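Local coordinates for serine-rich Repeat Adhesion Glycoprotein (Srr1) (Streptococcus agalactiae, PDB 4MBO) that binds fibrinogen as a serine-rich repeat adhesion glycoprotein of the streptococcal surface, probably helping the bacterium attach to its host, at residues G33-K36 against N42-L45; T191-E196 against S299-I304; T211-D216 against Y284-K289. All coordinates share one frame; numbering follows the deposited sequence. Where two conformers were deposited one is given.

Contact 1: G33-K36 against N42-L45; sequences GTVK and NLVL
Val35 and Leu43 meet methyl to methyl, Val35 CG2 standing 4.0 Å from Leu43 CD2, and so join the two sheets of an Ig-like beta-sandwich. Strand 34-36 is an outermost strand of the mixed sheet, while 42-45 opens strand 43-51 of the antiparallel one; no hydrogen bond links the two segments. The side chains cross at about a right angle and touch through one methyl each. Val35 offers both branches: with CG1 opposite the backbone N (chi1 -179°), CG2 lies beside that nitrogen and takes Leu43, while CG1 is turned to the backbone of the other segment, 4.2 Å from Asn42 N. The CB of Leu43 points neither at 33-36 nor away from it, and CD2 closes the distance. Further out, Leu29 and Glu41 pack on Val35, and Val124 of strand 116-126 lies against Leu43. Backbone bonds of Val35 to Arg155 and Gln157 tie it to strand 148-157, and one from Leu43 to Val124 holds the other partner in its own sheet. Asn42 CB leaves the backbone away from 33-36, and its side chain lies about 4 Å from a bound calcium ion. Its amide bonds to the next residue, at the start of strand 43-51: Asn42 ND2 donates to Leu43 O over 2.9 Å, nearly straight at 163°, from a position above the carbonyl plane.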
loop_
_atom_site.group_PDB
_atom_site.type_symbol
_atom_site.label_atom_id
_atom_site.label_comp_id
_atom_site.label_asym_id
_atom_site.label_seq_id
_atom_site.Cartn_x
_atom_site.Cartn_y
_atom_site.Cartn_z
ATOM N N GLY A 33 -3.041 -13.905 13.087
ATOM C CA GLY A 33 -3.013 -12.968 14.192
ATOM C C GLY A 33 -2.293 -11.688 13.811
ATOM O O GLY A 33 -2.449 -10.665 14.480
ATOM N N THR A 34 -1.435 -11.768 12.778
ATOM C CA THR A 34 -0.660 -10.611 12.303
ATOM C C THR A 34 -0.663 -10.565 10.769
ATOM O O THR A 34 -0.376 -11.579 10.115
ATOM C CB THR A 34 0.821 -10.694 12.738
ATOM O OG1 THR A 34 0.924 -10.768 14.169
ATOM C CG2 THR A 34 1.584 -9.484 12.282
ATOM N N VAL A 35 -1.028 -9.417 10.182
ATOM C CA VAL A 35 -0.916 -9.235 8.728
ATOM C C VAL A 35 0.386 -8.488 8.456
ATOM O O VAL A 35 0.562 -7.343 8.887
ATOM C CB VAL A 35 -2.092 -8.422 8.132
ATOM C CG1 VAL A 35 -1.952 -8.282 6.622
ATOM C CG2 VAL A 35 -3.414 -9.080 8.419
ATOM N N LYS A 36 1.291 -9.142 7.741
ATOM C CA LYS A 36 2.607 -8.568 7.396
ATOM C C LYS A 36 2.500 -7.858 6.058
ATOM O O LYS A 36 2.660 -8.463 5.000
ATOM C CB LYS A 36 3.660 -9.674 7.358
ATOM C CG LYS A 36 3.778 -10.427 8.674
ATOM C CD LYS A 36 4.799 -11.561 8.610
ATOM C CE LYS A 36 4.763 -12.453 9.848
ATOM N NZ LYS A 36 5.466 -13.754 9.621
ATOM N N ASN A 42 -2.376 -10.559 3.104
ATOM C CA ASN A 42 -3.686 -9.968 3.054
ATOM C C ASN A 42 -4.658 -10.938 3.684
ATOM O O ASN A 42 -4.277 -12.075 4.039
ATOM C CB ASN A 42 -4.090 -9.604 1.603
ATOM C CG ASN A 42 -4.057 -10.786 0.662
ATOM O OD1 ASN A 42 -3.088 -10.958 -0.087
ATOM N ND2 ASN A 42 -5.068 -11.642 0.718
ATOM N N LEU A 43 -5.872 -10.463 3.874
ATOM C CA LEU A 43 -6.986 -11.276 4.367
ATOM C C LEU A 43 -7.810 -11.704 3.177
ATOM O O LEU A 43 -7.565 -11.274 2.046
ATOM C CB LEU A 43 -7.839 -10.474 5.332
ATOM C CG LEU A 43 -7.103 -10.004 6.593
ATOM C CD1 LEU A 43 -7.962 -9.035 7.399
ATOM C CD2 LEU A 43 -6.631 -11.179 7.442
ATOM N N VAL A 44 -8.783 -12.587 3.410
ATOM C CA VAL A 44 -9.644 -13.045 2.342
ATOM C C VAL A 44 -11.110 -12.855 2.757
ATOM O O VAL A 44 -11.517 -13.230 3.862
ATOM C CB VAL A 44 -9.378 -14.538 1.996
ATOM C CG1 VAL A 44 -10.363 -14.982 0.923
ATOM C CG2 VAL A 44 -7.944 -14.704 1.454
ATOM N N LEU A 45 -11.865 -12.241 1.874
ATOM C CA LEU A 45 -13.299 -12.055 2.042
ATOM C C LEU A 45 -14.061 -13.010 1.141
ATOM O O LEU A 45 -13.769 -13.126 -0.054
ATOM C CB LEU A 45 -13.670 -10.632 1.638
ATOM C CG LEU A 45 -15.172 -10.298 1.548
ATOM C CD1 LEU A 45 -15.830 -10.436 2.914
ATOM C CD2 LEU A 45 -15.366 -8.896 0.993
#

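Contact 2: T191-E196 against S299-I304; sequences TQINPE and STVSDI
Thr191 faces Ser299 with both of its branches. Its CB lies 3.7 Å from Ser299 OG; beyond it the side chain forks. One fork, Thr191 OG1, reaches Ser299 OG at 2.6 Å, a short contact between two hydroxyls. The other, Thr191 CG2, presses on Ser299 CB at 3.5 Å, closer than carbons usually come. The fork is set by chi1 of -61°, which puts OG1 beside the backbone N and CG2 opposite it. Ser299 OG also hydrogen-bonds Tyr189 OH, so this buried hydroxyl has two oxygen partners. Two residues along, the contact turns apolar: Ile193 and Val301 cross obliquely, with Val301 CG2 touching Ile193 CG2 at 4.0 Å and lying only slightly farther from CG1. Met200 and Thr211 pack on both of these residues, while Val173 touches Val301 and Trp273 touches Ile193. Backbone bonds run within each sheet, as from Thr191 to Val286 and from Ser299 to Tyr312, whereas side chains alone bridge the two segments. Such facing of strands 186-202 and 295-302 from separate antiparallel sheets is the arrangement of a beta-sandwich core, here in the C-terminal fibrinogen-binding adhesin domain.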
loop_
_atom_site.group_PDB
_atom_site.type_symbol
_atom_site.label_atom_id
_atom_site.label_comp_id
_atom_site.label_asym_id
_atom_site.label_seq_id
_atom_site.Cartn_x
_atom_site.Cartn_y
_atom_site.Cartn_z
ATOM N N THR A 191 11.433 6.521 -0.095
ATOM C CA THR A 191 12.522 6.349 0.808
ATOM C C THR A 191 12.422 7.326 1.962
ATOM O O THR A 191 12.251 8.543 1.735
ATOM C CB THR A 191 13.875 6.579 0.085
ATOM O OG1 THR A 191 14.011 5.613 -0.982
ATOM C CG2 THR A 191 15.022 6.356 1.037
ATOM N N GLN A 192 12.509 6.806 3.186
ATOM C CA GLN A 192 12.564 7.651 4.380
ATOM C C GLN A 192 14.011 7.708 4.853
ATOM O O GLN A 192 14.647 6.676 5.083
ATOM C CB GLN A 192 11.707 7.127 5.495
ATOM C CG GLN A 192 10.230 7.110 5.159
ATOM C CD GLN A 192 9.421 6.396 6.226
ATOM O OE1 GLN A 192 9.930 5.482 6.911
ATOM N NE2 GLN A 192 8.150 6.768 6.350
ATOM N N ILE A 193 14.529 8.927 4.967
ATOM C CA ILE A 193 15.876 9.179 5.452
ATOM C C ILE A 193 15.711 9.669 6.896
ATOM O O ILE A 193 15.022 10.641 7.164
ATOM C CB ILE A 193 16.595 10.219 4.575
ATOM C CG1 ILE A 193 16.882 9.628 3.181
ATOM C CG2 ILE A 193 17.873 10.739 5.206
ATOM C CD1 ILE A 193 15.822 9.922 2.183
ATOM N N ASN A 194 16.331 8.964 7.839
ATOM C CA ASN A 194 16.164 9.224 9.262
ATOM C C ASN A 194 14.728 9.000 9.752
ATOM O O ASN A 194 14.180 9.824 10.484
ATOM C CB ASN A 194 16.655 10.622 9.674
ATOM C CG ASN A 194 16.866 10.750 11.196
ATOM O OD1 ASN A 194 16.954 9.754 11.928
ATOM N ND2 ASN A 194 16.929 11.984 11.673
ATOM N N PRO A 195 14.125 7.860 9.400
ATOM C CA PRO A 195 12.785 7.602 9.928
ATOM C C PRO A 195 12.726 7.455 11.465
ATOM O O PRO A 195 11.654 7.627 12.079
ATOM C CB PRO A 195 12.397 6.269 9.263
ATOM C CG PRO A 195 13.665 5.624 8.913
ATOM C CD PRO A 195 14.577 6.773 8.510
ATOM N N GLU A 196 13.842 7.087 12.076
ATOM C CA GLU A 196 13.910 6.912 13.527
ATOM C C GLU A 196 14.009 8.233 14.320
ATOM O O GLU A 196 13.851 8.249 15.545
ATOM C CB GLU A 196 15.115 6.023 13.888
ATOM C CG GLU A 196 15.065 4.626 13.295
ATOM C CD GLU A 196 14.182 3.697 14.082
ATOM O OE1 GLU A 196 14.585 3.354 15.216
ATOM O OE2 GLU A 196 13.103 3.314 13.582
ATOM N N SER A 299 17.669 1.560 -1.282
ATOM C CA SER A 299 18.039 2.937 -0.901
ATOM C C SER A 299 19.053 2.911 0.202
ATOM O O SER A 299 19.037 2.021 1.060
ATOM C CB SER A 299 16.815 3.701 -0.368
ATOM O OG SER A 299 15.804 3.766 -1.340
ATOM N N THR A 300 19.901 3.935 0.243
ATOM C CA THR A 300 20.882 4.018 1.302
ATOM C C THR A 300 20.911 5.376 1.979
ATOM O O THR A 300 20.371 6.341 1.476
ATOM C CB THR A 300 22.329 3.840 0.769
ATOM O OG1 THR A 300 22.741 5.024 0.064
ATOM C CG2 THR A 300 22.488 2.617 -0.100
ATOM N N VAL A 301 21.604 5.401 3.118
ATOM C CA VAL A 301 22.135 6.617 3.685
ATOM C C VAL A 301 23.604 6.163 3.874
ATOM O O VAL A 301 23.892 5.314 4.762
ATOM C CB VAL A 301 21.494 7.056 4.989
ATOM C CG1 VAL A 301 22.277 8.221 5.564
ATOM C CG2 VAL A 301 20.069 7.477 4.757
ATOM N N SER A 302 24.500 6.644 3.014
ATOM C CA SER A 302 25.855 6.081 2.961
ATOM C C SER A 302 26.803 7.040 2.321
ATOM O O SER A 302 26.432 8.147 1.979
ATOM C CB SER A 302 25.841 4.809 2.066
ATOM O OG SER A 302 25.510 5.123 0.676
ATOM N N ASP A 303 28.049 6.602 2.174
ATOM C CA ASP A 303 28.984 7.328 1.345
ATOM C C ASP A 303 28.616 7.029 -0.128
ATOM O O ASP A 303 27.763 6.160 -0.422
ATOM C CB ASP A 303 30.411 6.886 1.651
ATOM C CG ASP A 303 30.640 5.438 1.326
ATOM O OD1 ASP A 303 29.856 4.591 1.745
ATOM O OD2 ASP A 303 31.648 5.147 0.636
ATOM N N ILE A 304 29.228 7.758 -1.053
ATOM C CA ILE A 304 28.870 7.626 -2.452
ATOM C C ILE A 304 29.158 6.222 -3.003
ATOM O O ILE A 304 28.475 5.783 -3.915
ATOM C CB ILE A 304 29.546 8.737 -3.255
ATOM C CG1 ILE A 304 28.758 9.025 -4.522
ATOM C CG2 ILE A 304 31.016 8.412 -3.500
ATOM C CD1 ILE A 304 29.184 10.261 -5.273
#

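Contact 3: T211-D216 against Y284-K289; sequences TIIGSD and YVVLVK
Ile213 and Val288 mark the nearest backbone approach, their CA atoms 9.2 Å apart, a spacing of facing sheets and too wide for strand pairing. Segments 211-216 and 284-289 run in roughly the same direction, and no hydrogen bond joins them. Each is held in its own sheet: Ile213 pairs through the backbone with Ile269 and Gly214 with Tyr298, whereas Tyr284 pairs with Ile193. Across the gap, one methyl does the touching. Ile213 CD1 comes within 3.9 Å of Val286 CG1 and 4.1 Å of Val288 CG2, bridging two valines that stand on the same face of their strand, two residues apart. Ile213 and the two valines lie alongside each other, pointing in opposite senses. The isoleucine chain is extended about CB-CG1 (chi2 161°), which carries CD1 out to the facing strand. The valines have nearly the same torsion but present different branches: Val286 uses the one opposite its backbone N, Val288 the one beside it. Thr191 and Ser299 also pack on Ile213, and Ile193 and Val230 on Val286. At the end of the contact Thr211 OG1 is held by Trp273 NE1 and Thr300 O, and the Trp273 ring stacks on that of Tyr284. With only aliphatic carbons meeting across the gap, cohesion at this point rests on dispersion forces and on burial of methyls from water, with no directional bond between the two segments.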
loop_
_atom_site.group_PDB
_atom_site.type_symbol
_atom_site.label_atom_id
_atom_site.label_comp_id
_atom_site.label_asym_id
_atom_site.label_seq_id
_atom_site.Cartn_x
_atom_site.Cartn_y
_atom_site.Cartn_z
ATOM N N THR A 211 22.358 9.714 -0.208
ATOM C CA THR A 211 21.344 8.678 -0.446
ATOM C C THR A 211 21.469 8.195 -1.883
ATOM O O THR A 211 21.446 8.987 -2.812
ATOM C CB THR A 211 19.930 9.130 -0.131
ATOM O OG1 THR A 211 19.769 9.154 1.280
ATOM C CG2 THR A 211 18.893 8.198 -0.752
ATOM N N ILE A 212 21.706 6.883 -2.036
ATOM C CA ILE A 212 21.773 6.250 -3.315
ATOM C C ILE A 212 20.513 5.369 -3.439
ATOM O O ILE A 212 20.140 4.627 -2.511
ATOM C CB ILE A 212 22.977 5.309 -3.461
ATOM C CG1 ILE A 212 24.303 5.955 -3.001
ATOM C CG2 ILE A 212 23.037 4.786 -4.892
ATOM C CD1 ILE A 212 24.569 7.296 -3.560
ATOM N N ILE A 213 19.865 5.474 -4.592
ATOM C CA ILE A 213 18.698 4.650 -4.930
ATOM C C ILE A 213 19.100 3.892 -6.183
ATOM O O ILE A 213 19.527 4.491 -7.187
ATOM C CB ILE A 213 17.465 5.512 -5.164
ATOM C CG1 ILE A 213 17.057 6.155 -3.811
ATOM C CG2 ILE A 213 16.324 4.680 -5.749
ATOM C CD1 ILE A 213 16.157 7.346 -3.933
ATOM N N GLY A 214 18.994 2.570 -6.144
ATOM C CA GLY A 214 19.398 1.766 -7.291
ATOM C C GLY A 214 18.718 0.420 -7.248
ATOM O O GLY A 214 17.715 0.273 -6.550
ATOM N N SER A 215 19.238 -0.534 -8.022
ATOM C CA SER A 215 18.660 -1.893 -8.003
ATOM C C SER A 215 19.775 -2.930 -7.981
ATOM O O SER A 215 20.874 -2.701 -8.496
ATOM C CB SER A 215 17.669 -2.100 -9.144
ATOM O OG SER A 215 18.234 -1.826 -10.405
ATOM N N ASP A 216 19.476 -4.067 -7.352
ATOM C CA ASP A 216 20.450 -5.144 -7.184
ATOM C C ASP A 216 20.472 -6.070 -8.400
ATOM O O ASP A 216 21.328 -5.922 -9.278
ATOM C CB ASP A 216 20.147 -5.920 -5.888
ATOM C CG ASP A 216 20.346 -5.063 -4.624
ATOM O OD1 ASP A 216 21.463 -4.503 -4.453
ATOM O OD2 ASP A 216 19.404 -4.983 -3.786
ATOM N N TYR A 284 13.969 13.214 5.871
ATOM C CA TYR A 284 13.620 13.501 4.495
ATOM C C TYR A 284 12.865 12.316 3.910
ATOM O O TYR A 284 13.027 11.181 4.342
ATOM C CB TYR A 284 14.840 13.771 3.617
ATOM C CG TYR A 284 15.643 14.975 4.029
ATOM C CD1 TYR A 284 15.217 16.252 3.718
ATOM C CD2 TYR A 284 16.811 14.830 4.740
ATOM C CE1 TYR A 284 15.916 17.368 4.114
ATOM C CE2 TYR A 284 17.552 15.933 5.111
ATOM C CZ TYR A 284 17.103 17.196 4.805
ATOM O OH TYR A 284 17.836 18.300 5.207
ATOM N N VAL A 285 11.983 12.608 2.968
ATOM C CA VAL A 285 11.260 11.592 2.229
ATOM C C VAL A 285 11.560 11.854 0.748
ATOM O O VAL A 285 11.343 12.952 0.237
ATOM C CB VAL A 285 9.772 11.651 2.503
ATOM C CG1 VAL A 285 9.074 10.576 1.718
ATOM C CG2 VAL A 285 9.488 11.529 3.999
ATOM N N VAL A 286 12.059 10.834 0.057
ATOM C CA VAL A 286 12.338 10.906 -1.363
ATOM C C VAL A 286 11.314 10.041 -2.083
ATOM O O VAL A 286 11.232 8.814 -1.838
ATOM C CB VAL A 286 13.746 10.416 -1.719
ATOM C CG1 VAL A 286 13.917 10.493 -3.237
ATOM C CG2 VAL A 286 14.799 11.218 -0.975
ATOM N N LEU A 287 10.493 10.640 -2.936
ATOM C CA LEU A 287 9.501 9.897 -3.685
ATOM C C LEU A 287 9.992 9.739 -5.105
ATOM O O LEU A 287 10.342 10.724 -5.752
ATOM C CB LEU A 287 8.161 10.597 -3.692
ATOM C CG LEU A 287 7.521 10.852 -2.319
ATOM C CD1 LEU A 287 7.969 12.153 -1.708
ATOM C CD2 LEU A 287 6.014 10.857 -2.521
ATOM N N VAL A 288 10.074 8.509 -5.570
ATOM C CA VAL A 288 10.490 8.188 -6.936
ATOM C C VAL A 288 9.348 7.480 -7.661
ATOM O O VAL A 288 8.911 6.397 -7.226
ATOM C CB VAL A 288 11.746 7.305 -6.933
ATOM C CG1 VAL A 288 12.097 6.808 -8.338
ATOM C CG2 VAL A 288 12.913 8.037 -6.296
ATOM N N LYS A 289 8.848 8.097 -8.726
ATOM C CA LYS A 289 7.825 7.450 -9.550
ATOM C C LYS A 289 8.481 7.062 -10.858
ATOM O O LYS A 289 9.147 7.885 -11.504
ATOM C CB LYS A 289 6.628 8.354 -9.816
ATOM C CG LYS A 289 5.525 7.637 -10.575
ATOM C CD LYS A 289 4.301 8.498 -10.838
ATOM C CE LYS A 289 3.508 8.772 -9.575
ATOM N NZ LYS A 289 2.260 9.530 -9.886
#

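In the fold
Contacts 2 and 3 belong to one core. Their centres lie about 9 Å apart, and both join the sheet holding strands 186-202 and 283-290 to the one holding 210-215 and 295-302; along the chain contact 3 is nested inside the loop closed by contact 2. Strands 186-202 and 283-290 connect them directly, through Ile193 N to Tyr284 O at 2.8 Å, probably a hydrogen bond, and through Ile193 CD1 against Val286 CG2 at 3.6 Å. Contact 1 is separate, its centre about 30 Å from that of contact 2 and about 28 Å from that of contact 3. Its Asn42 side chain is about 4 Å from a calcium ion, whereas the Ile193 side chain of contact 2 is about 13 Å from one.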